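Local structure of methanogen homoaconitase small subunit (Methanocaldococcus jannaschii, 2PKP) at residues Val14-Ile19 with Glu68-Ala73; Glu43-Lys48 with Asp53-Gly58; Ile101-Asn106 with Val116-Asp121; Asp108-Gly113 with Ile125-Lys130; Lys140-Glu145 with Val153-Lys158. The protein forms, with the large subunit HacA, a heterotetrameric hydro-lyase that interconverts homocitrate, cis-homoaconitate and homoisocitrate on the way to 2-oxosuberate. One frame throughout, in Å; residues are numbered along the deposited sequence.

Contact 1. Residues Val14-Ile19 with Glu68-Ala73; sequences VDTDAI and EQAVIA
Thr16 and Ile19, one turn apart, both lean on Ala70 of helix 68-75. Just ahead of them Asp15 is the N-cap of the short helix 16-19: its OD1 accepts from Ala18 N at 2.9 Å on the syn side, 33° out of the carboxylate plane, and from Asp17 N in a weaker bond. Thr16 meets Ala70 through its methyl alone, CG2 to CB 4.1 Å. Ile19 completes the contact with its CG2 branch, which lies 3.9 Å from Ala70 CB and 3.6 Å from Ala70 O; CG2 is set anti to the backbone N by chi1 of -65°. No hydrogen bond crosses, and the two methyls share the one Ala70 CB. Thr16 also bonds through its backbone to Cys63, a zinc ligand, and its side chain stands about 8 Å from the zinc ion. Behind this buried contact, Val71 touches Phe91, Asn94 and Val98 of helix 89-98, while Gln69 and Ile72 pack on Leu33 of helix 30-34.

Contact 2. Residues Glu43-Lys48 with Asp53-Gly58; sequences ENFPKK and DVIVAG
Phe45 reaches from helix 45-48 to Ile55 on strand 54-57 with the far end of its ring. The short connection holding Lys50 thus folds the helix onto a strand that runs parallel to both its neighbours in the central sheet. The Phe45 CB already points at the strand, and with CG anti to the backbone N (chi1 -175°) the ring is carried toward Ile55. Of the ring atoms, CZ makes the contact: it lies 3.9 Å from Ile55 CG1 and 4.1 Å from Ile55 CD1, and the two side chains cross at about a right angle. Ile55 supplies the longer of its branches, whose end comes nearer to the helix than its CB does. Around this pair, His8 of strand 2-9 meets the Phe45 ring edge-to-face, and Ile79 touches both Phe45 and Ile55.

A polar link runs beside the apolar one. Lys48 O and Asp53 OD2 are 4.3 Å apart, and one water spans them, donating to Lys48 O at 3.0 Å and to Asp53 OD2 at 2.6 Å. The same OD2 accepts from Lys50 N, while OD1 takes Arg6 N, which fixes the group's rotation. The chemistry is thus divided: a buried aromatic-aliphatic touch joins helix to strand, and beside it lies an aspartate whose acceptor role probably favours its ionised form.

Contact 3. Residues Ile101-Asn106 with Val116-Asp121; sequences IPIIAN and VEIDLD
Ile103 CD1 presses against both the CG2 and CD1 methyls of Ile118, and here the contact is tight: CD1 to CG2 is 3.3 Å, shorter than usual for two carbons, and CD1 to Ile118 CD1 is 3.6 Å. The two isoleucines approach tip to tip. Ile103 is extended beyond CG1 (chi2 167°), which carries its terminal methyl across to the other strand. A looser half adjoins it. Leu120, just past the end of strand 115-119 and partly exposed, spreads its two methyls over two neighbours, CD1 against Ile101 CD1 at 3.8 Å and CD2 against Ile103 CD1 at 3.9 Å. Asp119 and Asp121 flank it: Asp119 OD1 accepts a weak bond from Asp121 N and a hydrogen bond from Lys122 N. Glu117, on the opposite side of its strand from Ile118, forms salt bridges with Lys4 and with Lys4 of the second subunit, so that side faces the dimer interface. No backbone bond joins strands 101-104 and 115-119, which are far apart in the sheet order; that their side chains meet is consistent with a sheet curling round on itself, as in the beta barrel of the aconitase swivelling domain, with an aliphatic interior.

Contact 4. Residues Asp108-Gly113 with Ile125-Lys130; sequences DEIKDG and IVITNK
Ile110 and Ile127 cross obliquely, and the meeting point is the end of one against the middle of the other: Ile127 CD1 rests 3.8 Å from Ile110 CG1. Ile127 points at the loop and is extended (chi2 177°), which brings CD1 up to the loop backbone, where it lies 3.2 Å from Glu109 O and 4.3 Å from Glu109 CB. Ile110 instead sets its CB across the line between the segments and turns its outer atoms inward, toward Val116 of strand 115-119 and Ala7 of strand 2-9. The pair thus meets the Glu109 carbonyl, at the end of the 3-10 segment 108-109, while Ile110 also packs on the sheet.

Farther along, Lys130 comes toward the loop, its NZ 4.3 Å from Lys111 CB, while the Lys111 chain leads away. NZ is directed to Asp114, which it meets in a salt bridge; Asp114 also accepts from Lys111 N and Asn129 ND2. Glu109 is likewise paired outside the contact, with Lys132 of the last strand. Two kinds of chemistry follow: a buried isoleucine pair joins the loop after strand 101-104 to strand 124-127, and charged groups at the more exposed end pair as Lys130 with Asp114 and Glu109 with Lys132. Several donors gather on Asp114, whose carboxylate would probably be stabilised in its ionised form by that company.

Contact 5. Residues Lys140-Glu145 with Val153-Lys158; sequences KGLERE and VNYLKK
Tyr155 sets the hydroxyl end of its ring against Leu142 CD1, joining the last two helices of the chain, 141-148 and 152-164, consecutive helices linked by a short loop that form an angled pair outside the sheet. Leu142 CD1 lies 3.6 Å from Tyr155 OH and 3.9 Å from Tyr155 CZ, and the side chains cross at about a right angle. Both reach out with CG anti to the backbone N, Tyr155 at chi1 173° and Leu142 at -178°, which turns each toward the space between the helices. One turn after Leu142, Glu145 adds a lighter touch, its CB 4.2 Å from Tyr155 CE1.

The contact is small and exposed, and no direct hydrogen bond spans it. Beyond CG the Glu145 chain is extended, which brings its carboxylate within a water's span of the phenol. One turn on from Tyr155, Lys158 makes a cation-pi contact with Tyr31 of the second subunit, so the helix also serves the dimer. The polar ends are joined instead by a single water in the plane of the Tyr155 ring, at its edge, 2.6 Å from Tyr155 OH and donating to Glu145 OE1 at 2.8 Å.

Contacts 1 and 2 come first along the chain, with contact 2 lying within the span of contact 1; contacts 3 and 4 then alternate their segments, and contact 5 closes the series. Contacts 2, 3 and 4 all reach the seven-stranded mixed sheet: Val54 packs on Ile118 and Val116, Val56 on Ile110, and neighbouring strands 115-119 and 124-127 bring the centres of contacts 3 and 4 to 12 Å. Contact 1 belongs to the helices near the zinc ion, its centre 20 Å from that of contact 3. Contact 5 stands apart on the C-terminal helices, 30 Å from contact 4 between centres. The sheet core is thus flanked by a zinc-side contact and one beside the other subunit.

Contact 1. Residues Val14-Ile19 with Glu68-Ala73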
# COMPACT_ATOMS: atom_id res chain seq x y z
N VAL A 14 -6.93 -16.79 16.98
CA VAL A 14 -7.47 -16.84 15.63
C VAL A 14 -6.48 -17.65 14.80
O VAL A 14 -5.44 -17.13 14.39
CB VAL A 14 -7.60 -15.44 15.03
CG1 VAL A 14 -8.10 -15.54 13.60
CG2 VAL A 14 -8.53 -14.60 15.88
N ASP A 15 -6.79 -18.92 14.55
CA ASP A 15 -5.88 -19.80 13.81
C ASP A 15 -5.96 -19.71 12.30
O ASP A 15 -6.87 -19.09 11.75
CB ASP A 15 -6.07 -21.26 14.25
CG ASP A 15 -7.44 -21.81 13.88
OD1 ASP A 15 -7.79 -21.81 12.69
OD2 ASP A 15 -8.16 -22.24 14.81
N THR A 16 -5.00 -20.34 11.64
CA THR A 16 -4.92 -20.35 10.18
C THR A 16 -6.20 -20.82 9.49
O THR A 16 -6.53 -20.32 8.41
CB THR A 16 -3.74 -21.20 9.68
OG1 THR A 16 -3.80 -22.50 10.28
CG2 THR A 16 -2.41 -20.54 10.05
N ASP A 17 -6.91 -21.77 10.09
CA ASP A 17 -8.15 -22.26 9.49
C ASP A 17 -9.25 -21.22 9.53
O ASP A 17 -10.11 -21.17 8.65
CB ASP A 17 -8.62 -23.54 10.18
CG ASP A 17 -7.80 -24.74 9.77
OD1 ASP A 17 -7.74 -25.03 8.56
OD2 ASP A 17 -7.21 -25.39 10.66
N ALA A 18 -9.23 -20.39 10.56
CA ALA A 18 -10.21 -19.32 10.70
C ALA A 18 -9.85 -18.25 9.67
O ALA A 18 -10.72 -17.66 9.04
CB ALA A 18 -10.16 -18.73 12.10
N ILE A 19 -8.55 -18.04 9.49
CA ILE A 19 -8.04 -17.05 8.55
C ILE A 19 -8.31 -17.45 7.10
O ILE A 19 -8.74 -16.63 6.29
CB ILE A 19 -6.52 -16.83 8.76
CG1 ILE A 19 -6.27 -16.22 10.14
CG2 ILE A 19 -5.95 -15.93 7.66
CD1 ILE A 19 -4.81 -16.13 10.52
N GLU A 68 1.38 -20.59 4.24
CA GLU A 68 1.76 -19.34 3.60
C GLU A 68 0.50 -18.68 3.04
O GLU A 68 0.46 -17.47 2.82
CB GLU A 68 2.75 -19.61 2.47
CG GLU A 68 4.13 -20.04 2.94
CD GLU A 68 4.67 -21.21 2.14
OE1 GLU A 68 4.60 -21.17 0.90
OE2 GLU A 68 5.17 -22.17 2.76
N GLN A 69 -0.53 -19.49 2.81
CA GLN A 69 -1.79 -18.99 2.26
C GLN A 69 -2.51 -18.04 3.21
O GLN A 69 -3.22 -17.15 2.77
CB GLN A 69 -2.72 -20.14 1.89
CG GLN A 69 -2.25 -20.95 0.69
CD GLN A 69 -1.49 -22.20 1.08
OE1 GLN A 69 -0.63 -22.16 1.97
NE2 GLN A 69 -1.79 -23.31 0.42
N ALA A 70 -2.35 -18.26 4.51
CA ALA A 70 -3.00 -17.41 5.50
C ALA A 70 -2.52 -15.96 5.38
O ALA A 70 -3.33 -15.03 5.37
CB ALA A 70 -2.73 -17.93 6.90
N VAL A 71 -1.20 -15.77 5.28
CA VAL A 71 -0.65 -14.42 5.17
C VAL A 71 -0.92 -13.84 3.80
O VAL A 71 -1.04 -12.63 3.65
CB VAL A 71 0.88 -14.40 5.45
CG1 VAL A 71 1.15 -14.93 6.85
CG2 VAL A 71 1.63 -15.20 4.42
N ILE A 72 -1.00 -14.71 2.79
CA ILE A 72 -1.28 -14.25 1.43
C ILE A 72 -2.74 -13.81 1.32
O ILE A 72 -3.05 -12.88 0.59
CB ILE A 72 -0.98 -15.38 0.40
CG1 ILE A 72 0.53 -15.61 0.33
CG2 ILE A 72 -1.54 -15.01 -0.97
CD1 ILE A 72 0.94 -16.71 -0.65
N ALA A 73 -3.62 -14.47 2.07
CA ALA A 73 -5.04 -14.14 2.07
C ALA A 73 -5.23 -12.76 2.66
O ALA A 73 -6.04 -11.97 2.17
CB ALA A 73 -5.81 -15.17 2.90

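Contact 2. Residues Glu43-Lys48 with Asp53-Gly58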
# COMPACT_ATOMS: atom_id res chain seq x y z
N GLU A 43 -17.83 -14.60 8.06
CA GLU A 43 -18.16 -14.74 6.65
C GLU A 43 -18.42 -13.40 5.96
O GLU A 43 -18.51 -13.33 4.74
CB GLU A 43 -19.40 -15.63 6.47
CG GLU A 43 -20.66 -15.09 7.13
CD GLU A 43 -20.65 -15.22 8.64
OE1 GLU A 43 -21.61 -14.74 9.29
OE2 GLU A 43 -19.69 -15.81 9.19
N ASN A 44 -18.54 -12.34 6.74
CA ASN A 44 -18.79 -11.02 6.18
C ASN A 44 -17.52 -10.19 5.96
O ASN A 44 -17.56 -9.16 5.29
CB ASN A 44 -19.75 -10.25 7.09
CG ASN A 44 -21.10 -10.94 7.24
OD1 ASN A 44 -21.85 -10.68 8.19
ND2 ASN A 44 -21.43 -11.83 6.30
N PHE A 45 -16.39 -10.65 6.51
CA PHE A 45 -15.12 -9.92 6.37
C PHE A 45 -14.73 -9.57 4.94
O PHE A 45 -14.47 -8.42 4.62
CB PHE A 45 -13.97 -10.70 7.02
CG PHE A 45 -12.66 -9.96 7.01
CD1 PHE A 45 -12.42 -8.95 7.93
CD2 PHE A 45 -11.69 -10.24 6.06
CE1 PHE A 45 -11.23 -8.21 7.89
CE2 PHE A 45 -10.50 -9.51 6.01
CZ PHE A 45 -10.28 -8.50 6.93
N PRO A 46 -14.68 -10.57 4.04
CA PRO A 46 -14.30 -10.31 2.65
C PRO A 46 -15.11 -9.19 1.99
O PRO A 46 -14.61 -8.48 1.11
CB PRO A 46 -14.52 -11.66 1.97
CG PRO A 46 -14.29 -12.63 3.06
CD PRO A 46 -15.02 -11.99 4.22
N LYS A 47 -16.36 -9.03 2.41
CA LYS A 47 -17.24 -8.01 1.84
C LYS A 47 -17.17 -6.66 2.57
O LYS A 47 -17.64 -5.65 2.05
CB LYS A 47 -18.69 -8.51 1.86
CG LYS A 47 -18.89 -9.86 1.18
CD LYS A 47 -18.57 -9.81 -0.31
CE LYS A 47 -18.76 -11.17 -0.97
NZ LYS A 47 -18.61 -11.11 -2.45
N LYS A 48 -16.58 -6.65 3.76
CA LYS A 48 -16.46 -5.42 4.55
C LYS A 48 -15.09 -4.76 4.43
O LYS A 48 -14.97 -3.53 4.43
CB LYS A 48 -16.70 -5.69 6.03
CG LYS A 48 -18.06 -6.26 6.41
CD LYS A 48 -18.07 -6.64 7.88
CE LYS A 48 -19.41 -7.19 8.33
NZ LYS A 48 -19.37 -7.70 9.74
N ASP A 53 -7.12 -1.23 5.16
CA ASP A 53 -7.63 -1.56 6.49
C ASP A 53 -6.62 -2.38 7.28
O ASP A 53 -5.59 -2.80 6.77
CB ASP A 53 -8.95 -2.32 6.38
CG ASP A 53 -10.12 -1.41 6.07
OD1 ASP A 53 -9.93 -0.17 6.09
OD2 ASP A 53 -11.23 -1.92 5.83
N VAL A 54 -6.95 -2.61 8.55
CA VAL A 54 -6.07 -3.34 9.45
C VAL A 54 -6.82 -4.37 10.27
O VAL A 54 -7.92 -4.11 10.76
CB VAL A 54 -5.36 -2.34 10.42
CG1 VAL A 54 -4.45 -3.07 11.38
CG2 VAL A 54 -4.58 -1.30 9.61
N ILE A 55 -6.23 -5.55 10.41
CA ILE A 55 -6.84 -6.60 11.21
C ILE A 55 -6.25 -6.43 12.60
O ILE A 55 -5.05 -6.25 12.75
CB ILE A 55 -6.48 -8.01 10.71
CG1 ILE A 55 -7.21 -8.31 9.39
CG2 ILE A 55 -6.85 -9.05 11.77
CD1 ILE A 55 -6.80 -9.62 8.75
N VAL A 56 -7.12 -6.46 13.61
CA VAL A 56 -6.69 -6.31 14.99
C VAL A 56 -7.16 -7.56 15.75
O VAL A 56 -8.33 -7.94 15.65
CB VAL A 56 -7.30 -5.03 15.59
CG1 VAL A 56 -6.91 -4.88 17.06
CG2 VAL A 56 -6.82 -3.82 14.78
N ALA A 57 -6.26 -8.20 16.48
CA ALA A 57 -6.64 -9.41 17.20
C ALA A 57 -6.03 -9.53 18.59
O ALA A 57 -5.22 -8.70 19.01
CB ALA A 57 -6.28 -10.64 16.38
N GLY A 58 -6.44 -10.58 19.29
CA GLY A 58 -5.95 -10.83 20.63
C GLY A 58 -4.66 -11.62 20.66
O GLY A 58 -3.74 -11.37 19.88
O HOH W 1 -13.75 -1.26 5.88

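Contact 3. Residues Ile101-Asn106 with Val116-Asp121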
# COMPACT_ATOMS: atom_id res chain seq x y z
N ILE A 101 3.10 -6.73 7.71
CA ILE A 101 3.65 -6.26 8.98
C ILE A 101 2.93 -6.68 10.25
O ILE A 101 1.78 -6.29 10.50
CB ILE A 101 3.76 -4.72 8.99
CG1 ILE A 101 4.57 -4.25 7.77
CG2 ILE A 101 4.45 -4.26 10.27
CD1 ILE A 101 4.45 -2.76 7.50
N PRO A 102 3.60 -7.48 11.09
CA PRO A 102 2.99 -7.92 12.35
C PRO A 102 3.37 -6.90 13.42
O PRO A 102 4.55 -6.65 13.67
CB PRO A 102 3.66 -9.27 12.61
CG PRO A 102 4.55 -9.52 11.38
CD PRO A 102 4.88 -8.16 10.88
N ILE A 103 2.36 -6.30 14.04
CA ILE A 103 2.58 -5.30 15.07
C ILE A 103 2.03 -5.80 16.41
O ILE A 103 0.90 -6.29 16.47
CB ILE A 103 1.90 -3.98 14.67
CG1 ILE A 103 2.61 -3.41 13.43
CG2 ILE A 103 1.92 -2.99 15.83
CD1 ILE A 103 1.86 -2.31 12.76
N ILE A 104 2.83 -5.69 17.46
CA ILE A 104 2.41 -6.12 18.80
C ILE A 104 1.94 -4.92 19.63
O ILE A 104 2.61 -3.90 19.67
CB ILE A 104 3.57 -6.82 19.54
CG1 ILE A 104 3.93 -8.12 18.82
CG2 ILE A 104 3.19 -7.10 21.01
CD1 ILE A 104 5.11 -8.86 19.43
N ALA A 105 0.78 -5.06 20.27
CA ALA A 105 0.22 -4.00 21.10
C ALA A 105 -0.91 -4.54 21.97
O ALA A 105 -1.40 -5.65 21.74
CB ALA A 105 -0.31 -2.86 20.22
N ASN A 106 -1.33 -3.75 22.96
CA ASN A 106 -2.43 -4.18 23.81
C ASN A 106 -3.71 -3.85 23.03
O ASN A 106 -4.25 -2.75 23.13
CB ASN A 106 -2.44 -3.44 25.15
CG ASN A 106 -3.60 -3.86 26.03
OD1 ASN A 106 -4.35 -4.79 25.70
ND2 ASN A 106 -3.75 -3.19 27.17
N VAL A 116 -7.57 3.48 12.98
CA VAL A 116 -6.25 3.45 13.60
C VAL A 116 -5.17 3.96 12.66
O VAL A 116 -5.23 3.76 11.45
CB VAL A 116 -5.87 2.01 14.06
CG1 VAL A 116 -6.87 1.53 15.11
CG2 VAL A 116 -5.83 1.05 12.88
N GLU A 117 -4.19 4.63 13.25
CA GLU A 117 -3.08 5.19 12.49
C GLU A 117 -1.81 4.62 13.10
O GLU A 117 -1.42 5.00 14.22
CB GLU A 117 -3.10 6.72 12.60
CG GLU A 117 -2.25 7.43 11.58
CD GLU A 117 -2.34 8.94 11.70
OE1 GLU A 117 -3.47 9.48 11.74
OE2 GLU A 117 -1.28 9.59 11.75
N ILE A 118 -1.18 3.70 12.39
CA ILE A 118 0.05 3.07 12.85
C ILE A 118 1.26 3.83 12.33
O ILE A 118 1.49 3.88 11.11
CB ILE A 118 0.15 1.62 12.36
CG1 ILE A 118 -1.09 0.84 12.79
CG2 ILE A 118 1.42 0.97 12.91
CD1 ILE A 118 -1.21 -0.53 12.12
N ASP A 119 2.04 4.42 13.23
CA ASP A 119 3.24 5.15 12.84
C ASP A 119 4.41 4.23 13.14
O ASP A 119 4.80 4.07 14.30
CB ASP A 119 3.38 6.45 13.64
CG ASP A 119 4.51 7.34 13.12
OD1 ASP A 119 5.60 6.82 12.83
OD2 ASP A 119 4.29 8.56 13.01
N LEU A 120 4.96 3.61 12.10
CA LEU A 120 6.06 2.66 12.26
C LEU A 120 7.35 3.29 12.77
O LEU A 120 8.16 2.61 13.41
CB LEU A 120 6.31 1.92 10.94
CG LEU A 120 5.09 1.18 10.38
CD1 LEU A 120 5.44 0.53 9.05
CD2 LEU A 120 4.63 0.14 11.38
N ASP A 121 7.55 4.57 12.51
CA ASP A 121 8.76 5.23 12.98
C ASP A 121 8.69 5.58 14.46
O ASP A 121 9.68 5.47 15.17
CB ASP A 121 9.05 6.48 12.15
CG ASP A 121 9.52 6.15 10.74
OD1 ASP A 121 10.28 5.18 10.58
OD2 ASP A 121 9.13 6.86 9.78

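Contact 4. Residues Asp108-Gly113 with Ile125-Lys130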
# COMPACT_ATOMS: atom_id res chain seq x y z
N ASP A 108 -6.65 -4.57 23.54
CA ASP A 108 -7.88 -4.37 24.31
C ASP A 108 -8.23 -2.87 24.16
O ASP A 108 -9.37 -2.47 24.37
CB ASP A 108 -7.70 -4.69 25.80
CG ASP A 108 -7.50 -6.18 26.07
OD1 ASP A 108 -7.89 -7.02 25.22
OD2 ASP A 108 -6.96 -6.52 27.14
N GLU A 109 -7.23 -2.07 23.80
CA GLU A 109 -7.41 -0.63 23.63
C GLU A 109 -8.08 -0.28 22.31
O GLU A 109 -8.45 0.87 22.09
CB GLU A 109 -6.05 0.09 23.69
CG GLU A 109 -5.29 -0.07 25.00
CD GLU A 109 -5.93 0.67 26.17
OE1 GLU A 109 -6.88 1.44 25.96
OE2 GLU A 109 -5.47 0.48 27.32
N ILE A 110 -8.24 -1.27 21.44
CA ILE A 110 -8.84 -1.05 20.14
C ILE A 110 -10.17 -1.78 19.97
O ILE A 110 -10.28 -2.96 20.31
CB ILE A 110 -7.88 -1.49 19.01
CG1 ILE A 110 -6.53 -0.79 19.18
CG2 ILE A 110 -8.49 -1.17 17.65
CD1 ILE A 110 -5.43 -1.32 18.26
N LYS A 111 -11.16 -1.07 19.44
CA LYS A 111 -12.49 -1.65 19.23
C LYS A 111 -12.74 -1.81 17.74
O LYS A 111 -12.15 -1.10 16.93
CB LYS A 111 -13.56 -0.74 19.83
CG LYS A 111 -13.48 -0.59 21.34
CD LYS A 111 -13.70 -1.92 22.03
CE LYS A 111 -13.73 -1.76 23.55
NZ LYS A 111 -14.08 -3.04 24.24
N ASP A 112 -13.63 -2.73 17.40
CA ASP A 112 -13.96 -2.98 16.00
C ASP A 112 -14.50 -1.68 15.41
O ASP A 112 -15.26 -0.97 16.07
CB ASP A 112 -15.02 -4.07 15.89
CG ASP A 112 -15.27 -4.48 14.46
OD1 ASP A 112 -14.32 -4.95 13.80
OD2 ASP A 112 -16.42 -4.34 13.98
N GLY A 113 -14.07 -1.37 14.19
CA GLY A 113 -14.53 -0.15 13.55
C GLY A 113 -13.74 1.11 13.89
O GLY A 113 -13.99 2.16 13.31
N ILE A 125 0.32 3.75 17.90
CA ILE A 125 -0.89 3.54 17.13
C ILE A 125 -1.85 4.59 17.64
O ILE A 125 -2.20 4.58 18.82
CB ILE A 125 -1.50 2.16 17.39
CG1 ILE A 125 -0.56 1.06 16.90
CG2 ILE A 125 -2.87 2.08 16.71
CD1 ILE A 125 -0.96 -0.33 17.34
N VAL A 126 -2.25 5.51 16.78
CA VAL A 126 -3.19 6.53 17.17
C VAL A 126 -4.59 6.02 16.83
O VAL A 126 -4.85 5.63 15.69
CB VAL A 126 -2.95 7.86 16.40
CG1 VAL A 126 -3.91 8.94 16.89
CG2 VAL A 126 -1.52 8.32 16.58
N ILE A 127 -5.47 5.98 17.83
CA ILE A 127 -6.84 5.55 17.64
C ILE A 127 -7.57 6.88 17.54
O ILE A 127 -8.09 7.40 18.53
CB ILE A 127 -7.33 4.73 18.85
CG1 ILE A 127 -6.30 3.64 19.17
CG2 ILE A 127 -8.68 4.10 18.54
CD1 ILE A 127 -6.61 2.82 20.40
N THR A 128 -7.56 7.43 16.33
CA THR A 128 -8.12 8.74 16.05
C THR A 128 -9.52 9.05 16.57
O THR A 128 -9.74 10.12 17.11
CB THR A 128 -8.08 9.03 14.53
OG1 THR A 128 -8.97 8.14 13.84
CG2 THR A 128 -6.66 8.83 14.00
N ASN A 129 -10.46 8.12 16.41
CA ASN A 129 -11.82 8.37 16.88
C ASN A 129 -11.99 8.23 18.40
O ASN A 129 -13.08 8.47 18.94
CB ASN A 129 -12.80 7.44 16.15
CG ASN A 129 -12.46 5.97 16.35
OD1 ASN A 129 -11.36 5.52 16.01
ND2 ASN A 129 -13.41 5.21 16.89
N LYS A 130 -10.93 7.84 19.10
CA LYS A 130 -11.02 7.68 20.55
C LYS A 130 -10.08 8.62 21.32
O LYS A 130 -9.94 8.50 22.54
CB LYS A 130 -10.71 6.22 20.94
CG LYS A 130 -11.74 5.20 20.47
CD LYS A 130 -13.10 5.43 21.12
CE LYS A 130 -13.92 4.14 21.24
NZ LYS A 130 -14.25 3.51 19.94

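Contact 5. Residues Lys140-Glu145 with Val153-Lys158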
# COMPACT_ATOMS: atom_id res chain seq x y z
N LYS A 140 12.14 -5.65 14.13
CA LYS A 140 13.47 -5.06 14.12
C LYS A 140 14.43 -5.95 13.35
O LYS A 140 14.03 -6.96 12.77
CB LYS A 140 13.99 -4.92 15.55
CG LYS A 140 13.14 -4.07 16.48
CD LYS A 140 13.18 -2.61 16.10
CE LYS A 140 12.48 -1.77 17.14
NZ LYS A 140 11.09 -2.26 17.36
N GLY A 141 15.70 -5.56 13.35
CA GLY A 141 16.74 -6.33 12.68
C GLY A 141 16.46 -6.85 11.28
O GLY A 141 15.91 -6.14 10.44
N LEU A 142 16.85 -8.09 11.04
CA LEU A 142 16.66 -8.71 9.73
C LEU A 142 15.20 -8.66 9.26
O LEU A 142 14.92 -8.32 8.11
CB LEU A 142 17.14 -10.16 9.77
CG LEU A 142 17.04 -10.93 8.45
CD1 LEU A 142 17.81 -10.19 7.36
CD2 LEU A 142 17.57 -12.35 8.64
N GLU A 143 14.28 -8.98 10.16
CA GLU A 143 12.87 -8.97 9.82
C GLU A 143 12.43 -7.60 9.32
O GLU A 143 11.64 -7.50 8.38
CB GLU A 143 12.05 -9.39 11.04
CG GLU A 143 12.07 -10.89 11.26
CD GLU A 143 12.00 -11.27 12.72
OE1 GLU A 143 11.19 -10.68 13.46
OE2 GLU A 143 12.76 -12.17 13.13
N ARG A 144 12.94 -6.55 9.95
CA ARG A 144 12.59 -5.20 9.55
C ARG A 144 13.11 -4.94 8.13
O ARG A 144 12.42 -4.33 7.32
CB ARG A 144 13.17 -4.17 10.53
CG ARG A 144 12.92 -2.71 10.15
CD ARG A 144 13.21 -1.78 11.32
NE ARG A 144 14.51 -2.06 11.93
CZ ARG A 144 14.98 -1.45 13.01
NH1 ARG A 144 14.28 -0.50 13.62
NH2 ARG A 144 16.17 -1.79 13.50
N GLU A 145 14.32 -5.41 7.84
CA GLU A 145 14.91 -5.23 6.51
C GLU A 145 14.10 -5.96 5.44
O GLU A 145 13.79 -5.40 4.38
CB GLU A 145 16.36 -5.73 6.49
CG GLU A 145 17.28 -5.00 7.45
CD GLU A 145 18.73 -5.45 7.33
OE1 GLU A 145 19.00 -6.66 7.46
OE2 GLU A 145 19.60 -4.58 7.12
N VAL A 153 11.58 -12.43 -1.12
CA VAL A 153 11.99 -12.42 -2.52
C VAL A 153 12.70 -11.12 -2.88
O VAL A 153 13.84 -11.14 -3.35
CB VAL A 153 10.77 -12.61 -3.45
CG1 VAL A 153 11.21 -12.49 -4.91
CG2 VAL A 153 10.15 -13.98 -3.21
N ASN A 154 12.03 -9.99 -2.67
CA ASN A 154 12.64 -8.70 -2.98
C ASN A 154 13.95 -8.50 -2.24
O ASN A 154 14.94 -8.05 -2.81
CB ASN A 154 11.69 -7.55 -2.62
CG ASN A 154 10.49 -7.50 -3.52
OD1 ASN A 154 10.52 -8.02 -4.64
ND2 ASN A 154 9.42 -6.86 -3.06
N TYR A 155 13.96 -8.85 -0.96
CA TYR A 155 15.16 -8.71 -0.15
C TYR A 155 16.32 -9.42 -0.84
O TYR A 155 17.41 -8.86 -0.97
CB TYR A 155 14.94 -9.33 1.23
CG TYR A 155 16.19 -9.38 2.09
CD1 TYR A 155 16.64 -8.26 2.78
CD2 TYR A 155 16.93 -10.56 2.18
CE1 TYR A 155 17.81 -8.30 3.55
CE2 TYR A 155 18.10 -10.61 2.95
CZ TYR A 155 18.53 -9.48 3.63
OH TYR A 155 19.68 -9.55 4.38
N LEU A 156 16.08 -10.65 -1.30
CA LEU A 156 17.11 -11.43 -1.96
C LEU A 156 17.57 -10.88 -3.31
O LEU A 156 18.75 -10.96 -3.64
CB LEU A 156 16.64 -12.88 -2.13
CG LEU A 156 16.47 -13.65 -0.83
CD1 LEU A 156 15.99 -15.06 -1.13
CD2 LEU A 156 17.80 -13.70 -0.09
N LYS A 157 16.65 -10.33 -4.10
CA LYS A 157 17.07 -9.81 -5.39
C LYS A 157 17.80 -8.48 -5.22
O LYS A 157 18.57 -8.07 -6.09
CB LYS A 157 15.88 -9.67 -6.35
CG LYS A 157 14.83 -8.66 -6.00
CD LYS A 157 13.78 -8.65 -7.10
CE LYS A 157 12.66 -7.65 -6.84
NZ LYS A 157 11.65 -7.69 -7.93
N LYS A 158 17.57 -7.81 -4.10
CA LYS A 158 18.25 -6.56 -3.83
C LYS A 158 19.66 -6.92 -3.37
O LYS A 158 20.61 -6.16 -3.58
CB LYS A 158 17.53 -5.75 -2.75
CG LYS A 158 16.32 -4.97 -3.26
CD LYS A 158 15.66 -4.15 -2.16
CE LYS A 158 14.57 -3.23 -2.72
NZ LYS A 158 13.52 -3.97 -3.48
O HOH W 2 20.78 -7.50 5.46